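Local coordinates for protein putative arylalkylamine N-Acetyltransferase 7 (PDB 4FD7) that probably transfers an acetyl group from acetyl-CoA to an amine nitrogen, as a putative arylalkylamine N-acetyltransferase of the GNAT family in the yellow fever mosquito, at residues G100-D105 and T166-A171; L148-L153 and S184-T189. All coordinates share one frame; numbering follows the deposited sequence.

Interaction 1: residues G100-D105 and T166-A171; sequences GVNILD and TEILRA
Asn102 on strand 98-108 faces Ile168 on helix 164-170 with CA atoms 7.4 Å apart, and the short segment axes come within 9.2 Å at a crossing angle of -40°. This is the sheet-against-helix layer of the GNAT fold, in which the helix following strand 146-155 lies on the central sheet; in relatives, the start of this helix and the loop before it hold the pyrophosphate of acetyl-CoA. Ile168 carries most of the apolar contact with two separate branches. Its CG1 lies beside the backbone N (chi1 -76°) and the chain then extends, bringing CD1 4.0 Å from Gly100 CA, where no side chain stands in the way. The other branch, CG2, meets Asn102 CB at 3.8 Å. The Leu169 side chain crosses that of Asn102 at about a right angle, its CD2 lying 3.8 Å from Asn102 OD1. The amide itself is buried and bonded at both ends: ND2 donates to Gly152 O on the neighbouring strand, while OD1 accepts from Arg172, just beyond the helix, and from a water. That water donates to Asn102 OD1 at 2.8 Å and to Ile168 O at 2.9 Å, linking strand and helix where direct polar contact is lacking. Glu167 and Arg170 pair on the helix itself, and Glu167 OE1 also accepts a hydrogen bond from His16 NE2. Arg170 grips Glu167 side-on, NE to one carboxylate oxygen and NH2 to the other, and the NE bond to OE1 is 2.9 Å long and nearly straight at 169°.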
ATOM      1  N   GLY A 100      -5.316  -9.552   5.370  1.00 15.27           N
ATOM      2  CA  GLY A 100      -4.890  -8.247   4.913  1.00 15.64           C
ATOM      3  C   GLY A 100      -4.609  -8.268   3.424  1.00 15.78           C
ATOM      4  O   GLY A 100      -4.473  -9.330   2.826  1.00 16.15           O
ATOM      5  N   VAL A 101      -4.538  -7.089   2.815  1.00 15.46           N
ATOM      6  CA  VAL A 101      -4.211  -6.991   1.400  1.00 14.86           C
ATOM      7  C   VAL A 101      -3.415  -5.707   1.140  1.00 17.31           C
ATOM      8  O   VAL A 101      -3.546  -4.732   1.870  1.00 19.11           O
ATOM      9  CB  VAL A 101      -5.476  -7.167   0.482  1.00 17.90           C
ATOM     10  CG1 VAL A 101      -6.631  -6.340   0.963  1.00 18.77           C
ATOM     11  CG2 VAL A 101      -5.183  -6.862  -0.978  1.00 18.04           C
ATOM     12  N   ASN A 102      -2.528  -5.743   0.146  1.00 14.79           N
ATOM     13  CA  ASN A 102      -1.710  -4.591  -0.222  1.00 15.10           C
ATOM     14  C   ASN A 102      -1.809  -4.539  -1.733  1.00 14.05           C
ATOM     15  O   ASN A 102      -1.343  -5.450  -2.419  1.00 11.04           O
ATOM     16  CB  ASN A 102      -0.249  -4.824   0.188  1.00 13.40           C
ATOM     17  CG  ASN A 102       0.528  -3.527   0.475  1.00 14.97           C
ATOM     18  OD1 ASN A 102       1.660  -3.581   0.957  1.00 15.68           O
ATOM     19  ND2 ASN A 102      -0.058  -2.375   0.167  1.00 15.38           N
ATOM     20  N   ILE A 103      -2.459  -3.501  -2.253  1.00 14.50           N
ATOM     21  CA  ILE A 103      -2.574  -3.342  -3.700  1.00 14.35           C
ATOM     22  C   ILE A 103      -1.314  -2.661  -4.219  1.00 14.57           C
ATOM     23  O   ILE A 103      -0.998  -1.542  -3.820  1.00 14.54           O
ATOM     24  CB  ILE A 103      -3.834  -2.540  -4.095  1.00 14.01           C
ATOM     25  CG1 ILE A 103      -5.086  -3.184  -3.489  1.00 17.63           C
ATOM     26  CG2 ILE A 103      -3.967  -2.451  -5.607  1.00 14.50           C
ATOM     27  CD1 ILE A 103      -5.412  -4.560  -4.071  1.00 15.07           C
ATOM     28  N   LEU A 104      -0.588  -3.350  -5.098  1.00 14.27           N
ATOM     29  CA  LEU A 104       0.722  -2.890  -5.515  1.00 13.57           C
ATOM     30  C   LEU A 104       0.796  -2.756  -7.036  1.00 13.05           C
ATOM     31  O   LEU A 104       0.090  -3.464  -7.775  1.00 14.15           O
ATOM     32  CB  LEU A 104       1.815  -3.884  -5.068  1.00 14.35           C
ATOM     33  CG  LEU A 104       1.947  -4.388  -3.623  1.00 12.89           C
ATOM     34  CD1 LEU A 104       3.150  -5.309  -3.517  1.00 13.43           C
ATOM     35  CD2 LEU A 104       2.090  -3.269  -2.638  1.00 12.32           C
ATOM     36  N   ASP A 105       1.660  -1.864  -7.503  1.00 13.13           N
ATOM     37  CA  ASP A 105       2.048  -1.904  -8.916  1.00 13.23           C
ATOM     38  C   ASP A 105       3.472  -1.402  -9.081  1.00 14.82           C
ATOM     39  O   ASP A 105       4.138  -1.117  -8.095  1.00 14.69           O
ATOM     40  CB  ASP A 105       1.053  -1.153  -9.811  1.00 15.36           C
ATOM     41  CG  ASP A 105       1.069   0.347  -9.600  1.00 17.75           C
ATOM     42  OD1 ASP A 105       1.814   0.855  -8.734  1.00 19.76           O
ATOM     43  OD2 ASP A 105       0.300   1.025 -10.313  1.00 21.98           O
ATOM     44  N   THR A 166       3.397  -5.359   9.056  1.00 17.08           N
ATOM     45  CA  THR A 166       4.831  -5.534   8.935  1.00 18.43           C
ATOM     46  C   THR A 166       5.155  -6.720   8.030  1.00 16.72           C
ATOM     47  O   THR A 166       5.916  -6.588   7.077  1.00 15.82           O
ATOM     48  CB  THR A 166       5.467  -5.778  10.305  1.00 18.88           C
ATOM     49  OG1 THR A 166       5.228  -4.647  11.153  1.00 18.35           O
ATOM     50  CG2 THR A 166       6.969  -6.020  10.171  1.00 19.17           C
ATOM     51  N   GLU A 167       4.597  -7.885   8.336  1.00 16.18           N
ATOM     52  CA  GLU A 167       4.921  -9.070   7.536  1.00 16.71           C
ATOM     53  C   GLU A 167       4.468  -9.001   6.070  1.00 15.59           C
ATOM     54  O   GLU A 167       5.147  -9.547   5.173  1.00 14.55           O
ATOM     55  CB  GLU A 167       4.427 -10.351   8.229  1.00 16.58           C
ATOM     56  CG  GLU A 167       4.967 -10.559   9.649  1.00 18.72           C
ATOM     57  CD  GLU A 167       6.487 -10.410   9.772  1.00 18.68           C
ATOM     58  OE1 GLU A 167       7.240 -10.892   8.903  1.00 19.18           O
ATOM     59  OE2 GLU A 167       6.950  -9.808  10.762  1.00 20.50           O
ATOM     60  N   ILE A 168       3.351  -8.313   5.818  1.00 13.82           N
ATOM     61  CA  ILE A 168       2.883  -8.137   4.445  1.00 13.76           C
ATOM     62  C   ILE A 168       3.899  -7.269   3.687  1.00 14.24           C
ATOM     63  O   ILE A 168       4.225  -7.550   2.529  1.00 14.66           O
ATOM     64  CB  ILE A 168       1.467  -7.502   4.385  1.00 14.16           C
ATOM     65  CG1 ILE A 168       0.421  -8.547   4.747  1.00 14.25           C
ATOM     66  CG2 ILE A 168       1.174  -6.936   3.018  1.00 15.24           C
ATOM     67  CD1 ILE A 168      -0.928  -7.964   5.061  1.00 14.62           C
ATOM     68  N   LEU A 169       4.406  -6.224   4.341  1.00 13.26           N
ATOM     69  CA  LEU A 169       5.477  -5.439   3.727  1.00 13.95           C
ATOM     70  C   LEU A 169       6.755  -6.247   3.556  1.00 13.79           C
ATOM     71  O   LEU A 169       7.506  -6.031   2.611  1.00 13.48           O
ATOM     72  CB  LEU A 169       5.815  -4.217   4.562  1.00 12.94           C
ATOM     73  CG  LEU A 169       4.732  -3.148   4.657  1.00 14.18           C
ATOM     74  CD1 LEU A 169       5.143  -2.112   5.657  1.00 14.98           C
ATOM     75  CD2 LEU A 169       4.500  -2.511   3.283  1.00 13.79           C
ATOM     76  N   ARG A 170       7.043  -7.135   4.503  1.00 13.28           N
ATOM     77  CA  ARG A 170       8.295  -7.862   4.437  1.00 14.75           C
ATOM     78  C   ARG A 170       8.284  -8.767   3.219  1.00 13.78           C
ATOM     79  O   ARG A 170       9.329  -9.009   2.598  1.00 14.88           O
ATOM     80  CB  ARG A 170       8.572  -8.665   5.729  1.00 14.91           C
ATOM     81  CG  ARG A 170      10.047  -9.038   5.853  1.00 16.31           C
ATOM     82  CD  ARG A 170      10.278 -10.081   6.951  1.00 20.05           C
ATOM     83  NE  ARG A 170       9.704  -9.635   8.216  1.00 20.26           N
ATOM     84  CZ  ARG A 170      10.320  -8.815   9.066  1.00 21.81           C
ATOM     85  NH1 ARG A 170      11.533  -8.351   8.784  1.00 18.34           N
ATOM     86  NH2 ARG A 170       9.724  -8.459  10.196  1.00 22.48           N
ATOM     87  N   ALA A 171       7.096  -9.247   2.859  1.00 13.72           N
ATOM     88  CA  ALA A 171       6.942 -10.059   1.637  1.00 14.80           C
ATOM     89  C   ALA A 171       7.372  -9.388   0.318  1.00 13.86           C
ATOM     90  O   ALA A 171       7.483 -10.059  -0.711  1.00 14.57           O
ATOM     91  CB  ALA A 171       5.514 -10.578   1.516  1.00 14.03           C
TER
HETATM   92  O   HOH W   1       3.599  -5.503   0.553  1.00 12.47           O

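Interaction 2: residues L148-L153 and S184-T189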
ATOM      1  N   LEU A 148       8.781  -0.916  -6.893  1.00 13.01           N
ATOM      2  CA  LEU A 148       7.502  -1.452  -6.449  1.00 11.75           C
ATOM      3  C   LEU A 148       6.799  -0.441  -5.545  1.00 12.69           C
ATOM      4  O   LEU A 148       7.311  -0.096  -4.493  1.00 12.12           O
ATOM      5  CB  LEU A 148       7.708  -2.754  -5.672  1.00 11.73           C
ATOM      6  CG  LEU A 148       6.415  -3.453  -5.253  1.00 11.90           C
ATOM      7  CD1 LEU A 148       5.591  -3.832  -6.473  1.00 10.26           C
ATOM      8  CD2 LEU A 148       6.738  -4.685  -4.408  1.00 15.06           C
ATOM      9  N   ASN A 149       5.630   0.020  -5.977  1.00 14.40           N
ATOM     10  CA  ASN A 149       4.842   1.012  -5.261  1.00 12.83           C
ATOM     11  C   ASN A 149       3.533   0.388  -4.814  1.00 13.27           C
ATOM     12  O   ASN A 149       3.214  -0.761  -5.178  1.00 13.84           O
ATOM     13  CB  ASN A 149       4.562   2.190  -6.186  1.00 14.54           C
ATOM     14  CG  ASN A 149       4.104   3.445  -5.448  1.00 15.21           C
ATOM     15  OD1 ASN A 149       4.036   3.496  -4.216  1.00 16.08           O
ATOM     16  ND2 ASN A 149       3.792   4.473  -6.216  1.00 19.68           N
ATOM     17  N   ALA A 150       2.751   1.158  -4.063  1.00 13.67           N
ATOM     18  CA  ALA A 150       1.517   0.657  -3.472  1.00 12.20           C
ATOM     19  C   ALA A 150       0.445   1.729  -3.418  1.00 14.88           C
ATOM     20  O   ALA A 150       0.745   2.922  -3.366  1.00 15.56           O
ATOM     21  CB  ALA A 150       1.784   0.156  -2.083  1.00 13.71           C
ATOM     22  N   MET A 151      -0.809   1.291  -3.380  1.00 13.96           N
ATOM     23  CA  MET A 151      -1.937   2.191  -3.160  1.00 17.00           C
ATOM     24  C   MET A 151      -2.827   1.593  -2.082  1.00 16.05           C
ATOM     25  O   MET A 151      -3.982   1.261  -2.340  1.00 19.36           O
ATOM     26  CB  MET A 151      -2.742   2.387  -4.450  1.00 18.70           C
ATOM     27  CG  MET A 151      -3.875   3.408  -4.359  1.00 18.40           C
ATOM     28  SD  MET A 151      -3.336   5.039  -3.850  1.00 27.89           S
ATOM     29  CE  MET A 151      -4.243   5.269  -2.318  1.00 23.62           C
ATOM     30  N   GLY A 152      -2.275   1.409  -0.887  1.00 16.05           N
ATOM     31  CA  GLY A 152      -3.072   1.011   0.262  1.00 14.62           C
ATOM     32  C   GLY A 152      -2.780  -0.374   0.808  1.00 15.88           C
ATOM     33  O   GLY A 152      -2.712  -1.357   0.051  1.00 15.21           O
ATOM     34  N   LEU A 153      -2.607  -0.445   2.126  1.00 16.21           N
ATOM     35  CA  LEU A 153      -2.510  -1.713   2.845  1.00 17.61           C
ATOM     36  C   LEU A 153      -3.648  -1.755   3.859  1.00 20.43           C
ATOM     37  O   LEU A 153      -3.744  -0.884   4.732  1.00 19.13           O
ATOM     38  CB  LEU A 153      -1.156  -1.855   3.555  1.00 17.16           C
ATOM     39  CG  LEU A 153      -0.743  -3.266   4.030  1.00 15.24           C
ATOM     40  CD1 LEU A 153       0.742  -3.326   4.362  1.00 16.71           C
ATOM     41  CD2 LEU A 153      -1.538  -3.760   5.237  1.00 19.16           C
ATOM     42  N   SER A 184      11.685  -1.052  -3.502  1.00 14.92           N
ATOM     43  CA  SER A 184      10.286  -0.666  -3.304  1.00 12.61           C
ATOM     44  C   SER A 184      10.283   0.688  -2.611  1.00 12.99           C
ATOM     45  O   SER A 184      11.151   0.958  -1.790  1.00 13.04           O
ATOM     46  CB  SER A 184       9.542  -1.693  -2.443  1.00 11.78           C
ATOM     47  OG  SER A 184       8.163  -1.330  -2.314  1.00 12.07           O
ATOM     48  N   ALA A 185       9.337   1.550  -2.953  1.00 11.87           N
ATOM     49  CA  ALA A 185       9.137   2.798  -2.208  1.00 10.47           C
ATOM     50  C   ALA A 185       7.655   3.081  -2.143  1.00 11.27           C
ATOM     51  O   ALA A 185       6.904   2.696  -3.020  1.00 14.02           O
ATOM     52  CB  ALA A 185       9.850   3.958  -2.843  1.00 11.67           C
ATOM     53  N   THR A 186       7.233   3.759  -1.092  1.00 13.20           N
ATOM     54  CA  THR A 186       5.806   3.932  -0.877  1.00 15.00           C
ATOM     55  C   THR A 186       5.587   5.146   0.002  1.00 14.43           C
ATOM     56  O   THR A 186       6.475   5.524   0.775  1.00 12.18           O
ATOM     57  CB  THR A 186       5.197   2.625  -0.276  1.00 13.84           C
ATOM     58  OG1 THR A 186       5.063   1.652  -1.322  1.00 13.65           O
ATOM     59  CG2 THR A 186       3.827   2.849   0.364  1.00 14.80           C
ATOM     60  N   CYS A 187       4.446   5.804  -0.165  1.00 13.73           N
ATOM     61  CA  CYS A 187       4.048   6.850   0.767  1.00 13.90           C
ATOM     62  C   CYS A 187       3.274   6.201   1.901  1.00 15.94           C
ATOM     63  O   CYS A 187       2.180   5.689   1.690  1.00 15.85           O
ATOM     64  CB  CYS A 187       3.166   7.902   0.081  1.00 16.66           C
ATOM     65  SG  CYS A 187       2.612   9.168   1.244  1.00 19.33           S
ATOM     66  N   PHE A 188       3.875   6.179   3.089  1.00 15.41           N
ATOM     67  CA  PHE A 188       3.223   5.692   4.294  1.00 18.22           C
ATOM     68  C   PHE A 188       2.615   6.878   5.030  1.00 19.67           C
ATOM     69  O   PHE A 188       3.299   7.849   5.379  1.00 19.52           O
ATOM     70  CB  PHE A 188       4.208   4.919   5.158  1.00 16.76           C
ATOM     71  CG  PHE A 188       4.785   3.713   4.474  1.00 17.40           C
ATOM     72  CD1 PHE A 188       6.010   3.777   3.805  1.00 15.11           C
ATOM     73  CD2 PHE A 188       4.102   2.513   4.489  1.00 17.01           C
ATOM     74  CE1 PHE A 188       6.530   2.654   3.177  1.00 16.64           C
ATOM     75  CE2 PHE A 188       4.621   1.383   3.856  1.00 17.27           C
ATOM     76  CZ  PHE A 188       5.834   1.458   3.206  1.00 15.48           C
ATOM     77  N   THR A 189       1.307   6.791   5.249  1.00 17.57           N
ATOM     78  CA  THR A 189       0.521   7.973   5.550  1.00 18.44           C
ATOM     79  C   THR A 189       0.223   8.147   7.027  1.00 18.61           C
ATOM     80  O   THR A 189      -0.106   9.246   7.473  1.00 20.81           O
ATOM     81  CB  THR A 189      -0.792   7.925   4.794  1.00 19.97           C
ATOM     82  OG1 THR A 189      -1.508   6.745   5.187  1.00 19.38           O
ATOM     83  CG2 THR A 189      -0.533   7.894   3.290  1.00 18.26           C
TER
HETATM   84  O   HOH W   2       2.857   5.344  -2.590  1.00 18.38           O
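Leu148 and Ser184 form a single bridge between parallel strands, their CA atoms 4.3 Å apart and the segment axes inclined by 20°. Two hydrogen bonds cross here, both to one acceptor. Leu148 O takes the Ser184 hydroxyl, OG, at 2.6 Å and the Ala185 amide N at 3.0 Å, the donors arriving from opposite faces of the carbonyl plane. Ser184 turns its hydroxyl onto that carbonyl because chi1, -177°, places OG opposite the backbone N; Arg172 meets the same OG and also Thr186 OG1. A weaker CA-H...O contact follows, Asn149 CA to Ala185 O at 3.5 Å. Beyond it the strands part: Met151 CA and Cys187 CA, in step with the bridge, are 8.5 Å apart. A water takes over across the widening gap, donating to Asn149 OD1 at 2.7 Å and accepting from Cys187 N at 2.9 Å. Apolar contact is slight: Ala150 CB sits 4.2 Å from Thr186 CG2, and the strand then turns a corner at Met151 toward Gly152. Parallel strands joined at one end, splaying beside a break in the first, are the signature of the GNAT fold: the V between its fourth and fifth core strands, which in relatives receives the pantetheine arm of acetyl-CoA.

Overall arrangement
Interactions 1 and 2 have centres about 9 Å apart and meet through strands 98-108 and 146-155, neighbours in one sheet. Asp105 O joins them by a probable hydrogen bond to Asn149 N at 2.8 Å, and the Asn102 amide adds a second link just past the corner at Met151. Arg172 ties them as well, one terminal nitrogen reaching Asn102 OD1 and the other the hydroxyls of Ser184 and Thr186. Leu153 packs on Ile168 and Leu169, and Phe188 on Leu169, so helix 164-170 touches both strands of interaction 2. By analogy with other GNAT enzymes, the splayed strands and this helix would together form the acetyl-CoA site.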